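PDB 7CLU: methyltransferase domain-containing protein from Serratia marcescens, which is an S-adenosylmethionine-dependent O-methyltransferase of the prodigiosin synthetic pathway and probably works as a dimer. Local coordinates for residues D68-D71 with G72-H75; H247-A250 with P251-L255. All coordinates share one frame; numbering follows the deposited sequence.

Interaction 1: D68-D71 with G72-H75; sequences DQRD and GLYH
Asp-68 and His-75 pair through two backbone hydrogen bonds, Asp-68 N to His-75 O at 2.9 Å and His-75 N to Asp-68 O at 2.8 Å. Arg-70 and Leu-73 close a second such pair next to the turn, with Arg-70 N to Leu-73 O at 2.9 Å. Between them Gln-69 faces Tyr-74 as a non-hydrogen-bonded pair.

One side chain joins the polar network at the turn: Gln-69 OE1 accepts a hydrogen bond from Gly-72 N at 2.6 Å, with the donor well above the amide C=O plane. With CG anti to the backbone N (chi1 -172°) the chain runs on toward the turn, and the bend at chi2 (-94°) turns OE1 to this N-H, while a water joins Tyr-74 OH and, weakly, Gln-69 NE2.

Side-chain contact occurs on both faces of the hairpin. Gln-69 CG rides over one face of the Tyr-74 ring, 4.0 Å from its centroid, a CH-pi contact; helices 40-47 and 51-63 supply further neighbours of this buried ring.

The other face carries the charged and polar groups. Leu-73 CD1 lies over the Arg-70 guanidinium, 4.0 Å from NH2. There too the Asp-68 carboxylate lies nearly coplanar with the His-75 ring, OD2 3.2 Å from CD2. Asp-37 takes both the Arg-70 salt bridge and the His-75 ND1 hydrogen bond.

The whole is a beta hairpin with a two-residue loop, Asp-71 and Gly-72, in a type I' turn, consistent with the wing of a winged-helix dimerisation domain.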
loop_
_atom_site.group_PDB
_atom_site.type_symbol
_atom_site.label_atom_id
_atom_site.label_comp_id
_atom_site.label_asym_id
_atom_site.label_seq_id
_atom_site.Cartn_x
_atom_site.Cartn_y
_atom_site.Cartn_z
ATOM N N ASP A 68 -11.096 6.797 -17.311
ATOM C CA ASP A 68 -11.654 6.161 -18.492
ATOM C C ASP A 68 -10.698 6.363 -19.661
ATOM O O ASP A 68 -9.898 7.303 -19.692
ATOM C CB ASP A 68 -13.026 6.756 -18.847
ATOM C CG ASP A 68 -14.084 6.480 -17.798
ATOM O OD1 ASP A 68 -14.086 5.376 -17.214
ATOM O OD2 ASP A 68 -14.915 7.376 -17.542
ATOM N N GLN A 69 -10.796 5.472 -20.646
ATOM C CA GLN A 69 -10.054 5.644 -21.886
ATOM C C GLN A 69 -10.924 5.182 -23.046
ATOM O O GLN A 69 -11.385 4.041 -23.067
ATOM C CB GLN A 69 -8.729 4.879 -21.844
ATOM C CG GLN A 69 -7.783 5.140 -23.011
ATOM C CD GLN A 69 -7.950 4.121 -24.133
ATOM O OE1 GLN A 69 -8.589 4.381 -25.154
ATOM N NE2 GLN A 69 -7.383 2.935 -23.923
ATOM N N ARG A 70 -11.163 6.067 -24.002
ATOM C CA ARG A 70 -11.924 5.705 -25.192
ATOM C C ARG A 70 -11.131 6.158 -26.401
ATOM O O ARG A 70 -10.775 7.337 -26.502
ATOM C CB ARG A 70 -13.337 6.314 -25.191
ATOM C CG ARG A 70 -13.405 7.766 -24.748
ATOM C CD ARG A 70 -14.696 8.485 -25.163
ATOM N NE ARG A 70 -14.484 9.926 -25.047
ATOM C CZ ARG A 70 -14.349 10.759 -26.077
ATOM N NH1 ARG A 70 -14.445 10.309 -27.319
ATOM N NH2 ARG A 70 -14.130 12.055 -25.860
ATOM N N ASP A 71 -10.820 5.211 -27.289
ATOM C CA ASP A 71 -10.123 5.500 -28.544
ATOM C C ASP A 71 -8.824 6.258 -28.294
ATOM O O ASP A 71 -8.468 7.173 -29.032
ATOM C CB ASP A 71 -11.011 6.287 -29.524
ATOM C CG ASP A 71 -12.438 5.785 -29.565
ATOM O OD1 ASP A 71 -12.648 4.555 -29.687
ATOM O OD2 ASP A 71 -13.362 6.626 -29.463
ATOM N N GLY A 72 -8.109 5.885 -27.232
ATOM C CA GLY A 72 -6.830 6.495 -26.939
ATOM C C GLY A 72 -6.880 7.760 -26.099
ATOM O O GLY A 72 -5.827 8.206 -25.628
ATOM N N LEU A 73 -8.058 8.336 -25.881
ATOM C CA LEU A 73 -8.204 9.547 -25.079
ATOM C C LEU A 73 -8.541 9.180 -23.644
ATOM O O LEU A 73 -9.467 8.399 -23.402
ATOM C CB LEU A 73 -9.310 10.443 -25.634
ATOM C CG LEU A 73 -9.170 11.015 -27.035
ATOM C CD1 LEU A 73 -10.544 11.474 -27.552
ATOM C CD2 LEU A 73 -8.190 12.161 -27.020
ATOM N N TYR A 74 -7.804 9.752 -22.698
ATOM C CA TYR A 74 -8.083 9.535 -21.289
ATOM C C TYR A 74 -9.135 10.530 -20.827
ATOM O O TYR A 74 -9.145 11.688 -21.253
ATOM C CB TYR A 74 -6.799 9.656 -20.451
ATOM C CG TYR A 74 -5.896 8.475 -20.712
ATOM C CD1 TYR A 74 -6.041 7.300 -19.982
ATOM C CD2 TYR A 74 -4.952 8.504 -21.731
ATOM C CE1 TYR A 74 -5.261 6.197 -20.247
ATOM C CE2 TYR A 74 -4.151 7.403 -21.994
ATOM C CZ TYR A 74 -4.325 6.251 -21.249
ATOM O OH TYR A 74 -3.545 5.148 -21.486
ATOM N N HIS A 75 -10.034 10.060 -19.970
ATOM C CA HIS A 75 -11.147 10.859 -19.493
ATOM C C HIS A 75 -11.237 10.758 -17.976
ATOM O O HIS A 75 -11.233 9.655 -17.419
ATOM C CB HIS A 75 -12.463 10.406 -20.150
ATOM C CG HIS A 75 -13.683 10.938 -19.474
ATOM N ND1 HIS A 75 -14.078 12.253 -19.586
ATOM C CD2 HIS A 75 -14.595 10.333 -18.676
ATOM C CE1 HIS A 75 -15.171 12.443 -18.869
ATOM N NE2 HIS A 75 -15.514 11.291 -18.317
HETATM O O HOH W 1 -5.567 2.896 -21.093
#

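Interaction 2: H247-A250 with P251-L255; sequences HDYA and PETQL
With chi1 at -62° and an extended chain beyond CG, Gln-254 sends its amide back past the start of its own helix to the carbonyl of Tyr-249. Tyr-249 CB points toward the helix, and chi1 (-59°) sets the near atoms of the ring, CG and CD1, by Thr-253 CG2. The site is the N-terminus of helix 251-264, with Ala-250 as N-cap and Pro-251 opening the first turn, in the Rossmann-like methyltransferase domain.

Two hydrogen bonds from Gln-254 tie the incoming loop to the helix. Its NE2 reaches Tyr-249 O at 3.0 Å along an almost straight N-H, the acceptor lying in the plane of the side-chain amide. Its backbone N binds Ala-250 O at 2.8 Å, the first i to i+4 bond of the helix. One residue thus grips two successive carbonyls, and the in-plane bond restrains the amide's rotation. At the other end of the amide, OE1 has a weak hydrogen bond from Arg-313.

The apolar part is small. Thr-253 CG2 touches Tyr-249 CB at 3.7 Å and approaches the ring obliquely, while Ala-250 CB packs against Pro-251 CD at 3.5 Å.

A carboxylate oxygen meets the same methyl group: the bent Glu-252 side chain curls back to put OE1 3.2 Å from Ala-250 CB. Its OE2 also makes a long, weak ion pair with Arg-52 of the second subunit.

His-247, the predicted proton acceptor, leads into this turn with its CB pointing away from the helix; ND1 is hydrogen-bonded to Glu-304, and the ring stacks with Trp-244. Beside the N-cap, a water accepts from Ala-250 N at 3.2 Å and meets Thr-253 OG1 weakly at 3.3 Å.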
loop_
_atom_site.group_PDB
_atom_site.type_symbol
_atom_site.label_atom_id
_atom_site.label_comp_id
_atom_site.label_asym_id
_atom_site.label_seq_id
_atom_site.Cartn_x
_atom_site.Cartn_y
_atom_site.Cartn_z
ATOM N N HIS A 247 -5.607 8.398 21.076
ATOM C CA HIS A 247 -4.837 7.354 20.413
ATOM C C HIS A 247 -3.521 7.853 19.836
ATOM O O HIS A 247 -2.748 7.036 19.331
ATOM C CB HIS A 247 -5.676 6.704 19.313
ATOM C CG HIS A 247 -5.899 7.580 18.123
ATOM N ND1 HIS A 247 -5.940 7.092 16.834
ATOM C CD2 HIS A 247 -6.113 8.914 18.028
ATOM C CE1 HIS A 247 -6.155 8.089 15.995
ATOM N NE2 HIS A 247 -6.259 9.206 16.694
ATOM N N ASP A 248 -3.250 9.153 19.877
ATOM C CA ASP A 248 -1.954 9.659 19.454
ATOM C C ASP A 248 -0.874 9.429 20.503
ATOM O O ASP A 248 0.309 9.586 20.185
ATOM C CB ASP A 248 -2.049 11.161 19.140
ATOM C CG ASP A 248 -3.039 11.461 18.031
ATOM O OD1 ASP A 248 -3.267 10.583 17.179
ATOM O OD2 ASP A 248 -3.591 12.577 18.011
ATOM N N TYR A 249 -1.252 9.046 21.725
ATOM C CA TYR A 249 -0.343 8.987 22.860
ATOM C C TYR A 249 -0.383 7.619 23.527
ATOM O O TYR A 249 -1.361 6.873 23.432
ATOM C CB TYR A 249 -0.687 10.071 23.891
ATOM C CG TYR A 249 -0.615 11.448 23.288
ATOM C CD1 TYR A 249 0.613 12.072 23.078
ATOM C CD2 TYR A 249 -1.766 12.103 22.870
ATOM C CE1 TYR A 249 0.685 13.324 22.496
ATOM C CE2 TYR A 249 -1.704 13.349 22.286
ATOM C CZ TYR A 249 -0.476 13.953 22.097
ATOM O OH TYR A 249 -0.414 15.195 21.514
ATOM N N ALA A 250 0.709 7.299 24.216
ATOM C CA ALA A 250 0.735 6.101 25.030
ATOM C C ALA A 250 -0.346 6.185 26.107
ATOM O O ALA A 250 -0.728 7.281 26.537
ATOM C CB ALA A 250 2.108 5.916 25.681
ATOM N N PRO A 251 -0.857 5.038 26.551
ATOM C CA PRO A 251 -1.872 5.035 27.623
ATOM C C PRO A 251 -1.500 5.851 28.850
ATOM O O PRO A 251 -2.367 6.545 29.407
ATOM C CB PRO A 251 -1.994 3.541 27.954
ATOM C CG PRO A 251 -1.710 2.868 26.646
ATOM C CD PRO A 251 -0.636 3.695 25.989
ATOM N N GLU A 252 -0.237 5.779 29.293
ATOM C CA GLU A 252 0.186 6.551 30.458
ATOM C C GLU A 252 0.049 8.047 30.202
ATOM O O GLU A 252 -0.365 8.800 31.089
ATOM C CB GLU A 252 1.631 6.188 30.834
ATOM C CG GLU A 252 1.966 4.691 30.719
ATOM C CD GLU A 252 2.167 4.215 29.268
ATOM O OE1 GLU A 252 3.017 4.790 28.565
ATOM O OE2 GLU A 252 1.475 3.269 28.832
ATOM N N THR A 253 0.376 8.495 28.989
ATOM C CA THR A 253 0.142 9.892 28.634
ATOM C C THR A 253 -1.347 10.182 28.503
ATOM O O THR A 253 -1.817 11.273 28.865
ATOM C CB THR A 253 0.870 10.215 27.331
ATOM O OG1 THR A 253 2.270 9.947 27.504
ATOM C CG2 THR A 253 0.650 11.680 26.915
ATOM N N GLN A 254 -2.108 9.227 27.971
ATOM C CA GLN A 254 -3.555 9.408 27.924
ATOM C C GLN A 254 -4.103 9.668 29.320
ATOM O O GLN A 254 -4.953 10.546 29.515
ATOM C CB GLN A 254 -4.223 8.182 27.308
ATOM C CG GLN A 254 -3.823 7.891 25.873
ATOM C CD GLN A 254 -4.650 6.770 25.291
ATOM O OE1 GLN A 254 -5.776 6.515 25.742
ATOM N NE2 GLN A 254 -4.107 6.088 24.273
ATOM N N LEU A 255 -3.598 8.928 30.305
ATOM C CA LEU A 255 -4.022 9.125 31.687
ATOM C C LEU A 255 -3.707 10.540 32.162
ATOM O O LEU A 255 -4.523 11.171 32.844
ATOM C CB LEU A 255 -3.340 8.088 32.575
ATOM C CG LEU A 255 -4.128 7.334 33.631
ATOM C CD1 LEU A 255 -5.282 6.573 32.977
ATOM C CD2 LEU A 255 -3.200 6.387 34.374
HETATM O O HOH W 2 3.061 9.420 24.330
#

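Overall arrangement
The two contacts lie in different parts of the chain, the dimerisation and O-methyltransferase families, on opposite sides of the chain's centre, with centres 50 Å apart and nearest atoms about 34 Å apart. Interaction 1 is away from the annotated sites, whereas interaction 2 contains His-247, the predicted proton acceptor. Near interaction 2, the Tyr-249 side chain is about 6 Å from that of Val-227 and the His-247 side chain about 8 Å from that of Arg-331; both are seen to bind S-adenosyl-L-homocysteine in this protein, although none is bound to this chain. The second subunit meets both regions: its Asp-281 packs on Gln-69, and its Arg-52 on Pro-251.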